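OxsB protein (Bacillus megaterium, PDB 5UL3) carries out the oxidative ring contraction of dAMP to an oxetane aldehyde in oxetanocin A biosynthesis, using a [4Fe-4S] cluster, S-adenosylmethionine and cobalamin. Local coordinates at residues A[145-149]-A[150-154]; A[379-382]-A[383-387]; A[455-458]-A[459-463]; A[511-514]-A[515-519]. One frame throughout, in Å; residues are numbered along the deposited sequence. Where two conformers were deposited one is given.

In the fold
Contact 1 lies in the B12-binding domain, where the side chain of Tyr-146 is about 8 Å from the bound cobalamin. The other three belong to helices of the radical SAM core. Contact 2 stands apart from contact 1, their nearest atoms about 17 Å from each other, and its centre is about 23 Å from that of contact 3. Contacts 3 and 4 are neighbours, centres about 12 Å apart, and touch: Ile-457 CG2 lies 3.7 Å from Leu-518 CD1, and Arg-460 NH1 is hydrogen-bonded to Leu-517 O at 2.9 Å. Contact 3 approaches the iron-sulfur cluster, about 11 Å from the side chain of Asn-455, whereas contact 4 is remote from the known sites.

Contact 1 (A[145-149]-A[150-154]); sequences SYLRK and EQLAK. With EDO (1,2-ethanediol), chain N.
Glu-150 CG sits over one face of the Tyr-146 ring, a CH-pi contact in which CG is 3.9 Å from Tyr-146 CE1 and displaced toward the rim. The ring is brought alongside by Tyr-146 CG standing anti to the backbone N (chi1 168°). Beyond CG the glutamate chain bends, and its carboxylate receives both hydroxyls of a 1,2-ethanediol molecule, probably from the crystallisation liquor, O2 at 2.8 Å from Glu-150 OE1 and O1 at 2.8 Å from Glu-150 OE2. A water joins the two side chains as well, bonded to Tyr-146 OH and only weakly to Glu-150 OE2. Next to Tyr-146 in the chain, Leu-147 sends CD2 to within 4.0 Å of Leu-152 CD1, the two side chains running at roughly a right angle.

The backbone behind these contacts sets their positions. Gln-151 takes a positive phi (52°), and two bonds run back into the last turn: Leu-152 N to Leu-147 O at 2.9 Å, almost straight, and Gln-151 N to Arg-148 O at 2.9 Å, more bent and coming from above the carbonyl plane. A second water links Lys-149 O to Gln-151 NE2, while Gln-151 OE1 is held by Tyr-62.

Farther out, Arg-148 makes a salt bridge to Asp-293, and Tyr-146 packs on helix 242-252 beside Glu-242, a cobalamin-binding residue. This is a Schellman motif, complete with its apolar Leu-147/Leu-152 contact, and it turns helix 138-149 into strand 154-159 of the Rossmann fold that houses cobalamin.

Contact 2 (A[379-382]-A[383-387]); sequences IDIC and EGLLK
Glu-383 folds back over Ile-379 and Asp-380 one turn earlier in helix 374-386, the crossover helix of the beta-alpha-beta unit that joins strands 357-360 and 393-398 in the partial TIM barrel of the radical SAM domain. Its CB lies 3.5 Å from Ile-379 O and nearly as close to Asp-380 O. With CG set anti to its own carbonyl carbon (chi1 -76°), the chain turns back along the helix, and Glu-383 CG comes 3.3 Å from Ile-379 O, the same oxygen that accepts the backbone N-H of Glu-383. The extended chain then carries Glu-383 CD past the methyl Ile-379 CG2, 4.3 Å away. At the tip, Glu-383 OE1 comes within 3.8 Å of Asp-380 OD1, with the two carboxylate planes only 12° apart. These like charges would be expected to repel; Asp-380 OD1 has a donor of its own in Gln-376 NE2, which may partly offset the repulsion.

Two helices flank this stretch. Cys-382 touches Tyr-422 and Ala-426 of helix 410-426, whereas Ile-381 and Leu-385 rest on helix 335-351. The latter two barely meet each other, Ile-381 CG2 being 4.5 Å from Leu-385 CD1. Near the end of the helix Leu-386 N donates to Cys-382 O at 2.9 Å, and Leu-386 CG lies 3.2 Å from the same oxygen.

Contact 3 (A[455-458]-A[459-463]); sequences NIIA and LRLVS
The guanidinium of Arg-460 swings back over the preceding turn and meets two isoleucines, each approaching its plane obliquely. Ile-456 CG2 comes to 3.6 Å from Arg-460 NH2, and Ile-457 CG1 to 4.0 Å from Arg-460 NH1. Two torsions put the group there: chi1 of -165° sends the chain off beside the carbonyl carbon, and a bend at chi3 (-71°) folds it over these hydrocarbon branches. The second flat group is the peptide of Leu-459, whose oxygen is gripped from both faces of its plane. Ser-463 N reaches Leu-459 O from one side at 2.9 Å, and the hydroxyl of the same residue donates from the other, Ser-463 OG lying 2.7 Å from Leu-459 O.

The other branch of Ile-457, CG2, packs against Leu-461 CD1 at 3.8 Å, the two side chains lying side by side and pointing the same way. The main chain is ordinary alpha-helix, its i to i+4 bonds running from Asn-455 through Val-462.

Helix 452-464 belongs to the radical SAM core and is closely surrounded: Leu-461 and Val-462 face helix 410-426, and Ile-456 rests on Phe-492 of helix 484-493. Main-chain carbonyls meet the charge of the buried guanidinium at both terminal nitrogens, Leu-517 O at NH1 and Asp-497 O at NH2. Because Leu-517 lies near the C-terminal end of helix 510-519, the partial negative charge there may favour the charged arginine among apolar neighbours.

Contact 4 (A[511-514]-A[515-519]); sequences EELY and DKLLN
Leu-518 meets the Tyr-514 ring in a CH-pi contact. Leu-518 CD1 stands over one face of the Tyr-514 ring, 3.9 Å from its centroid and 16° off the normal, offset toward the rim. The other methyl, Leu-518 CD2, bears on the phenol end, 3.7 Å from Tyr-514 CZ and 3.6 Å from Tyr-514 OH. A chi1 of -177° swings the ring to this place, beside the carbonyl carbon of Tyr-514.

Purely aliphatic packing joins Leu-513 and Leu-517, which run side by side in the same direction with their CD1 atoms touching: Leu-513 CD1 is 3.7 Å from Leu-517 CD1. Within the radical SAM core, helix 510-519 packs on helices 410-426 and 452-464: Leu-513 and Tyr-514 lean on Leu-417 of the first, and Leu-517 touches Ala-464 of the second.

Charge gathers on another side. Glu-511 and Asp-515 lie side by side and point the same way, their carboxylate planes turned 64° from each other, and Glu-511 OE2 is 4.1 Å from Asp-515 OD2; Asp-515 has two conformers, so this spacing holds for one of them. Lys-410 forms a salt bridge with Glu-511 and, in the conformer given, with Asp-515, and would probably offset their repulsion.

Backbone bonds supply the rest. Asp-515 N donates to Glu-511 O at 2.9 Å, and Lys-516 N and Leu-517 N repeat the pattern one residue on each time. Leu-518 N reaches Tyr-514 O less directly, at 3.1 Å.

Contact 1 (A[145-149]-A[150-154])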
loop_
_atom_site.group_PDB
_atom_site.type_symbol
_atom_site.label_atom_id
_atom_site.label_comp_id
_atom_site.label_asym_id
_atom_site.label_seq_id
_atom_site.Cartn_x
_atom_site.Cartn_y
_atom_site.Cartn_z
ATOM N N SER A 145 -10.933 -2.888 -14.129
ATOM C CA SER A 145 -11.694 -1.736 -14.603
ATOM C C SER A 145 -11.130 -1.175 -15.907
ATOM O O SER A 145 -11.902 -0.699 -16.759
ATOM C CB SER A 145 -11.765 -0.655 -13.530
ATOM O OG SER A 145 -10.472 -0.092 -13.257
ATOM N N TYR A 146 -9.811 -1.229 -16.080
ATOM C CA TYR A 146 -9.210 -0.845 -17.356
ATOM C C TYR A 146 -9.773 -1.692 -18.504
ATOM O O TYR A 146 -10.207 -1.160 -19.534
ATOM C CB TYR A 146 -7.680 -0.971 -17.266
ATOM C CG TYR A 146 -7.030 -0.867 -18.630
ATOM C CD1 TYR A 146 -6.804 0.364 -19.217
ATOM C CD2 TYR A 146 -6.733 -2.016 -19.359
ATOM C CE1 TYR A 146 -6.252 0.453 -20.496
ATOM C CE2 TYR A 146 -6.199 -1.941 -20.630
ATOM C CZ TYR A 146 -5.952 -0.709 -21.187
ATOM O OH TYR A 146 -5.424 -0.651 -22.456
ATOM N N LEU A 147 -9.770 -3.021 -18.338
ATOM C CA LEU A 147 -10.263 -3.910 -19.388
ATOM C C LEU A 147 -11.756 -3.717 -19.643
ATOM O O LEU A 147 -12.207 -3.781 -20.800
ATOM C CB LEU A 147 -9.984 -5.367 -19.014
ATOM C CG LEU A 147 -8.503 -5.757 -18.997
ATOM C CD1 LEU A 147 -8.342 -7.212 -18.492
ATOM C CD2 LEU A 147 -7.844 -5.593 -20.365
ATOM N N ARG A 148 -12.546 -3.495 -18.580
ATOM C CA ARG A 148 -13.979 -3.271 -18.782
ATOM C C ARG A 148 -14.248 -1.954 -19.495
ATOM O O ARG A 148 -15.109 -1.889 -20.389
ATOM C CB ARG A 148 -14.729 -3.322 -17.439
ATOM C CG ARG A 148 -14.719 -4.714 -16.831
ATOM C CD ARG A 148 -15.425 -4.742 -15.476
ATOM N NE ARG A 148 -15.501 -6.099 -14.944
ATOM C CZ ARG A 148 -15.763 -6.376 -13.667
ATOM N NH1 ARG A 148 -15.965 -5.390 -12.797
ATOM N NH2 ARG A 148 -15.814 -7.632 -13.257
ATOM N N LYS A 149 -13.533 -0.889 -19.117
ATOM C CA LYS A 149 -13.780 0.398 -19.752
ATOM C C LYS A 149 -13.398 0.365 -21.226
ATOM O O LYS A 149 -14.110 0.923 -22.066
ATOM C CB LYS A 149 -13.026 1.519 -19.037
ATOM C CG LYS A 149 -13.252 2.892 -19.684
ATOM C CD LYS A 149 -12.562 4.020 -18.881
ATOM C CE LYS A 149 -12.926 5.413 -19.455
ATOM N NZ LYS A 149 -12.956 6.471 -18.380
ATOM N N GLU A 150 -12.308 -0.315 -21.566
ATOM C CA GLU A 150 -11.945 -0.502 -22.969
ATOM C C GLU A 150 -12.803 -1.558 -23.671
ATOM O O GLU A 150 -12.677 -1.733 -24.893
ATOM C CB GLU A 150 -10.471 -0.884 -23.067
ATOM C CG GLU A 150 -9.524 0.243 -22.676
ATOM C CD GLU A 150 -9.459 1.350 -23.722
ATOM O OE1 GLU A 150 -9.788 1.106 -24.907
ATOM O OE2 GLU A 150 -9.075 2.475 -23.342
ATOM N N GLN A 151 -13.665 -2.237 -22.925
ATOM C CA GLN A 151 -14.521 -3.316 -23.405
ATOM C C GLN A 151 -13.709 -4.368 -24.146
ATOM O O GLN A 151 -14.058 -4.812 -25.240
ATOM C CB GLN A 151 -15.674 -2.767 -24.254
ATOM C CG GLN A 151 -16.414 -1.626 -23.545
ATOM C CD GLN A 151 -17.796 -1.322 -24.123
ATOM O OE1 GLN A 151 -18.348 -2.107 -24.889
ATOM N NE2 GLN A 151 -18.341 -0.165 -23.770
ATOM N N LEU A 152 -12.604 -4.783 -23.518
ATOM C CA LEU A 152 -11.694 -5.757 -24.102
ATOM C C LEU A 152 -11.962 -7.186 -23.644
ATOM O O LEU A 152 -11.595 -8.124 -24.359
ATOM C CB LEU A 152 -10.239 -5.384 -23.775
ATOM C CG LEU A 152 -9.721 -4.091 -24.425
ATOM C CD1 LEU A 152 -8.359 -3.730 -23.846
ATOM C CD2 LEU A 152 -9.640 -4.204 -25.944
ATOM N N ALA A 153 -12.590 -7.376 -22.487
ATOM C CA ALA A 153 -12.750 -8.716 -21.933
ATOM C C ALA A 153 -13.837 -8.679 -20.878
ATOM O O ALA A 153 -14.123 -7.637 -20.290
ATOM C CB ALA A 153 -11.454 -9.246 -21.302
ATOM N N LYS A 154 -14.448 -9.838 -20.665
ATOM C CA LYS A 154 -15.175 -10.101 -19.433
ATOM C C LYS A 154 -14.155 -10.485 -18.368
ATOM O O LYS A 154 -13.324 -11.362 -18.596
ATOM C CB LYS A 154 -16.187 -11.219 -19.650
ATOM C CG LYS A 154 -17.280 -10.814 -20.659
ATOM C CD LYS A 154 -18.489 -11.733 -20.549
ATOM C CE LYS A 154 -19.012 -12.120 -21.924
ATOM N NZ LYS A 154 -20.034 -13.211 -21.848
HETATM C C1 EDO N . -7.611 4.979 -25.584
HETATM O O1 EDO N . -8.161 4.988 -24.265
HETATM C C2 EDO N . -8.737 4.687 -26.566
HETATM O O2 EDO N . -9.576 3.644 -26.045
HETATM O O HOH W 1 -5.819 2.030 -23.491
HETATM O O HOH W 2 -16.781 1.631 -22.106
#

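Contact 2 (A[379-382]-A[383-387])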
loop_
_atom_site.group_PDB
_atom_site.type_symbol
_atom_site.label_atom_id
_atom_site.label_comp_id
_atom_site.label_asym_id
_atom_site.label_seq_id
_atom_site.Cartn_x
_atom_site.Cartn_y
_atom_site.Cartn_z
ATOM N N ILE A 379 -4.717 21.244 -3.765
ATOM C CA ILE A 379 -5.699 22.179 -3.226
ATOM C C ILE A 379 -7.028 22.038 -3.959
ATOM O O ILE A 379 -8.092 22.036 -3.329
ATOM C CB ILE A 379 -5.151 23.619 -3.275
ATOM C CG1 ILE A 379 -4.045 23.766 -2.217
ATOM C CG2 ILE A 379 -6.280 24.619 -3.039
ATOM C CD1 ILE A 379 -3.206 25.032 -2.354
ATOM N N ASP A 380 -6.988 21.838 -5.286
ATOM C CA ASP A 380 -8.221 21.614 -6.051
ATOM C C ASP A 380 -8.933 20.316 -5.644
ATOM O O ASP A 380 -10.169 20.275 -5.558
ATOM C CB ASP A 380 -7.913 21.595 -7.555
ATOM C CG ASP A 380 -7.505 22.968 -8.092
ATOM O OD1 ASP A 380 -7.515 23.939 -7.309
ATOM O OD2 ASP A 380 -7.165 23.071 -9.292
ATOM N N ILE A 381 -8.180 19.232 -5.426
ATOM C CA ILE A 381 -8.802 18.003 -4.925
ATOM C C ILE A 381 -9.447 18.256 -3.563
ATOM O O ILE A 381 -10.601 17.865 -3.316
ATOM C CB ILE A 381 -7.763 16.868 -4.868
ATOM C CG1 ILE A 381 -7.335 16.475 -6.287
ATOM C CG2 ILE A 381 -8.338 15.637 -4.111
ATOM C CD1 ILE A 381 -6.051 15.651 -6.343
ATOM N N CYS A 382 -8.726 18.944 -2.676
ATOM C CA CYS A 382 -9.254 19.249 -1.352
ATOM C C CYS A 382 -10.507 20.108 -1.446
ATOM O O CYS A 382 -11.471 19.883 -0.709
ATOM C CB CYS A 382 -8.190 19.948 -0.512
ATOM S SG CYS A 382 -6.842 18.854 -0.022
ATOM N N GLU A 383 -10.505 21.103 -2.341
ATOM C CA GLU A 383 -11.692 21.933 -2.520
ATOM C C GLU A 383 -12.870 21.096 -2.990
ATOM O O GLU A 383 -14.005 21.322 -2.564
ATOM C CB GLU A 383 -11.410 23.067 -3.510
ATOM C CG GLU A 383 -10.579 24.193 -2.905
ATOM C CD GLU A 383 -10.416 25.397 -3.830
ATOM O OE1 GLU A 383 -10.353 25.224 -5.068
ATOM O OE2 GLU A 383 -10.354 26.527 -3.304
ATOM N N GLY A 384 -12.609 20.114 -3.856
ATOM C CA GLY A 384 -13.664 19.206 -4.280
ATOM C C GLY A 384 -14.213 18.367 -3.140
ATOM O O GLY A 384 -15.425 18.163 -3.037
ATOM N N LEU A 385 -13.331 17.860 -2.275
ATOM C CA LEU A 385 -13.780 17.088 -1.119
ATOM C C LEU A 385 -14.598 17.951 -0.172
ATOM O O LEU A 385 -15.560 17.476 0.448
ATOM C CB LEU A 385 -12.573 16.487 -0.387
ATOM C CG LEU A 385 -11.867 15.346 -1.125
ATOM C CD1 LEU A 385 -10.639 14.875 -0.353
ATOM C CD2 LEU A 385 -12.841 14.186 -1.307
ATOM N N LEU A 386 -14.224 19.226 -0.044
ATOM C CA LEU A 386 -14.913 20.121 0.872
ATOM C C LEU A 386 -16.301 20.493 0.361
ATOM O O LEU A 386 -17.126 20.969 1.146
ATOM C CB LEU A 386 -14.055 21.365 1.108
ATOM C CG LEU A 386 -12.792 21.116 1.953
ATOM C CD1 LEU A 386 -11.835 22.302 1.870
ATOM C CD2 LEU A 386 -13.179 20.829 3.400
ATOM N N LYS A 387 -16.572 20.287 -0.932
ATOM C CA LYS A 387 -17.901 20.506 -1.488
ATOM C C LYS A 387 -18.846 19.348 -1.223
ATOM O O LYS A 387 -20.057 19.508 -1.406
ATOM C CB LYS A 387 -17.823 20.748 -3.001
ATOM C CG LYS A 387 -17.279 22.095 -3.382
ATOM C CD LYS A 387 -17.034 22.185 -4.878
ATOM C CE LYS A 387 -16.162 23.381 -5.205
ATOM N NZ LYS A 387 -15.816 23.435 -6.655
#

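Contact 3 (A[455-458]-A[459-463])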
loop_
_atom_site.group_PDB
_atom_site.type_symbol
_atom_site.label_atom_id
_atom_site.label_comp_id
_atom_site.label_asym_id
_atom_site.label_seq_id
_atom_site.Cartn_x
_atom_site.Cartn_y
_atom_site.Cartn_z
ATOM N N ASN A 455 13.935 17.442 8.878
ATOM C CA ASN A 455 12.912 16.476 9.273
ATOM C C ASN A 455 12.127 16.973 10.483
ATOM O O ASN A 455 10.897 16.851 10.523
ATOM C CB ASN A 455 13.567 15.130 9.571
ATOM C CG ASN A 455 13.947 14.378 8.314
ATOM O OD1 ASN A 455 13.227 14.406 7.327
ATOM N ND2 ASN A 455 15.069 13.686 8.352
ATOM N N ILE A 456 12.827 17.517 11.486
ATOM C CA ILE A 456 12.153 18.085 12.657
ATOM C C ILE A 456 11.128 19.128 12.226
ATOM O O ILE A 456 9.971 19.113 12.661
ATOM C CB ILE A 456 13.183 18.690 13.627
ATOM C CG1 ILE A 456 14.032 17.599 14.287
ATOM C CG2 ILE A 456 12.482 19.578 14.657
ATOM C CD1 ILE A 456 13.231 16.694 15.258
ATOM N N ILE A 457 11.536 20.048 11.347
ATOM C CA ILE A 457 10.636 21.127 10.960
ATOM C C ILE A 457 9.438 20.593 10.177
ATOM O O ILE A 457 8.318 21.080 10.344
ATOM C CB ILE A 457 11.405 22.204 10.175
ATOM C CG1 ILE A 457 12.382 22.920 11.114
ATOM C CG2 ILE A 457 10.435 23.208 9.547
ATOM C CD1 ILE A 457 13.487 23.669 10.382
ATOM N N ALA A 458 9.647 19.596 9.308
ATOM C CA ALA A 458 8.515 19.020 8.594
ATOM C C ALA A 458 7.489 18.474 9.582
ATOM O O ALA A 458 6.285 18.682 9.414
ATOM C CB ALA A 458 8.974 17.911 7.641
ATOM N N LEU A 459 7.955 17.788 10.625
ATOM C CA LEU A 459 7.029 17.208 11.605
ATOM C C LEU A 459 6.308 18.295 12.385
ATOM O O LEU A 459 5.121 18.165 12.707
ATOM C CB LEU A 459 7.775 16.282 12.565
ATOM C CG LEU A 459 8.497 15.084 11.952
ATOM C CD1 LEU A 459 9.185 14.248 13.057
ATOM C CD2 LEU A 459 7.545 14.244 11.115
ATOM N N ARG A 460 7.019 19.375 12.689
ATOM C CA ARG A 460 6.428 20.524 13.368
ATOM C C ARG A 460 5.288 21.128 12.550
ATOM O O ARG A 460 4.200 21.406 13.075
ATOM C CB ARG A 460 7.544 21.547 13.619
ATOM C CG ARG A 460 7.254 22.658 14.597
ATOM C CD ARG A 460 8.475 23.582 14.759
ATOM N NE ARG A 460 9.578 22.966 15.490
ATOM C CZ ARG A 460 10.839 23.378 15.428
ATOM N NH1 ARG A 460 11.176 24.410 14.655
ATOM N NH2 ARG A 460 11.771 22.756 16.130
ATOM N N LEU A 461 5.523 21.347 11.254
ATOM C CA LEU A 461 4.514 21.963 10.401
ATOM C C LEU A 461 3.279 21.077 10.239
ATOM O O LEU A 461 2.143 21.555 10.348
ATOM C CB LEU A 461 5.131 22.293 9.031
ATOM C CG LEU A 461 6.226 23.364 9.084
ATOM C CD1 LEU A 461 7.090 23.373 7.807
ATOM C CD2 LEU A 461 5.598 24.754 9.303
ATOM N N VAL A 462 3.477 19.788 9.966
ATOM C CA VAL A 462 2.323 18.916 9.736
ATOM C C VAL A 462 1.545 18.715 11.029
ATOM O O VAL A 462 0.308 18.766 11.033
ATOM C CB VAL A 462 2.753 17.566 9.134
ATOM C CG1 VAL A 462 1.520 16.631 9.017
ATOM C CG2 VAL A 462 3.380 17.787 7.728
ATOM N N SER A 463 2.249 18.493 12.141
ATOM C CA SER A 463 1.528 18.263 13.397
ATOM C C SER A 463 0.777 19.515 13.850
ATOM O O SER A 463 -0.342 19.404 14.378
ATOM C CB SER A 463 2.485 17.764 14.481
ATOM O OG SER A 463 3.494 18.707 14.793
#

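Contact 4 (A[511-514]-A[515-519])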
loop_
_atom_site.group_PDB
_atom_site.type_symbol
_atom_site.label_atom_id
_atom_site.label_comp_id
_atom_site.label_asym_id
_atom_site.label_seq_id
_atom_site.Cartn_x
_atom_site.Cartn_y
_atom_site.Cartn_z
ATOM N N GLU A 511 2.133 32.805 6.163
ATOM C CA GLU A 511 3.515 33.231 6.356
ATOM C C GLU A 511 3.831 33.463 7.828
ATOM O O GLU A 511 4.934 33.144 8.289
ATOM C CB GLU A 511 3.791 34.497 5.533
ATOM C CG GLU A 511 5.204 35.044 5.701
ATOM C CD GLU A 511 5.527 36.146 4.703
ATOM O OE1 GLU A 511 4.604 36.599 3.993
ATOM O OE2 GLU A 511 6.707 36.550 4.623
ATOM N N GLU A 512 2.885 34.023 8.585
ATOM C CA GLU A 512 3.133 34.234 10.007
ATOM C C GLU A 512 3.255 32.903 10.740
ATOM O O GLU A 512 4.149 32.724 11.578
ATOM C CB GLU A 512 2.015 35.082 10.622
ATOM C CG GLU A 512 1.958 36.523 10.115
ATOM C CD GLU A 512 0.774 37.313 10.681
ATOM O OE1 GLU A 512 -0.245 36.697 11.062
ATOM O OE2 GLU A 512 0.870 38.557 10.750
ATOM N N LEU A 513 2.360 31.960 10.431
ATOM C CA LEU A 513 2.441 30.636 11.032
ATOM C C LEU A 513 3.757 29.963 10.678
ATOM O O LEU A 513 4.436 29.401 11.546
ATOM C CB LEU A 513 1.259 29.785 10.564
ATOM C CG LEU A 513 1.289 28.335 11.044
ATOM C CD1 LEU A 513 1.256 28.290 12.561
ATOM C CD2 LEU A 513 0.114 27.559 10.439
ATOM N N TYR A 514 4.121 30.000 9.393
ATOM C CA TYR A 514 5.386 29.429 8.939
ATOM C C TYR A 514 6.572 30.036 9.678
ATOM O O TYR A 514 7.430 29.312 10.192
ATOM C CB TYR A 514 5.534 29.638 7.432
ATOM C CG TYR A 514 6.770 29.030 6.821
ATOM C CD1 TYR A 514 6.817 27.674 6.505
ATOM C CD2 TYR A 514 7.878 29.813 6.513
ATOM C CE1 TYR A 514 7.943 27.111 5.930
ATOM C CE2 TYR A 514 9.007 29.257 5.933
ATOM C CZ TYR A 514 9.042 27.914 5.651
ATOM O OH TYR A 514 10.163 27.377 5.075
ATOM N N ASP A 515 6.640 31.369 9.732
ATOM C CA ASP A 515 7.786 32.019 10.366
ATOM C C ASP A 515 7.878 31.663 11.844
ATOM O O ASP A 515 8.974 31.428 12.367
ATOM C CB ASP A 515 7.700 33.536 10.180
ATOM C CG ASP A 515 8.063 33.973 8.777
ATOM O OD1 ASP A 515 8.827 33.248 8.105
ATOM O OD2 ASP A 515 7.592 35.049 8.349
ATOM N N LYS A 516 6.737 31.602 12.532
ATOM C CA LYS A 516 6.761 31.302 13.960
ATOM C C LYS A 516 7.196 29.864 14.227
ATOM O O LYS A 516 7.953 29.610 15.171
ATOM C CB LYS A 516 5.396 31.585 14.575
ATOM C CG LYS A 516 5.157 33.063 14.879
ATOM C CD LYS A 516 3.718 33.302 15.314
ATOM C CE LYS A 516 3.435 34.774 15.602
ATOM N NZ LYS A 516 3.943 35.192 16.940
ATOM N N LEU A 517 6.739 28.906 13.412
ATOM C CA LEU A 517 7.147 27.520 13.634
ATOM C C LEU A 517 8.608 27.275 13.275
ATOM O O LEU A 517 9.215 26.354 13.825
ATOM C CB LEU A 517 6.231 26.569 12.857
ATOM C CG LEU A 517 4.832 26.436 13.466
ATOM C CD1 LEU A 517 3.890 25.704 12.526
ATOM C CD2 LEU A 517 4.913 25.726 14.800
ATOM N N LEU A 518 9.199 28.081 12.392
ATOM C CA LEU A 518 10.610 27.882 12.093
ATOM C C LEU A 518 11.531 28.596 13.078
ATOM O O LEU A 518 12.587 28.059 13.422
ATOM C CB LEU A 518 10.928 28.351 10.672
ATOM C CG LEU A 518 10.951 27.262 9.604
ATOM C CD1 LEU A 518 9.527 26.744 9.369
ATOM C CD2 LEU A 518 11.553 27.814 8.324
ATOM N N ASN A 519 11.148 29.783 13.556
ATOM C CA ASN A 519 12.085 30.681 14.222
ATOM C C ASN A 519 11.687 31.114 15.623
ATOM O O ASN A 519 12.569 31.509 16.394
ATOM C CB ASN A 519 12.287 31.954 13.386
ATOM C CG ASN A 519 12.702 31.655 11.975
ATOM O OD1 ASN A 519 13.673 30.932 11.744
ATOM N ND2 ASN A 519 11.953 32.184 11.014
#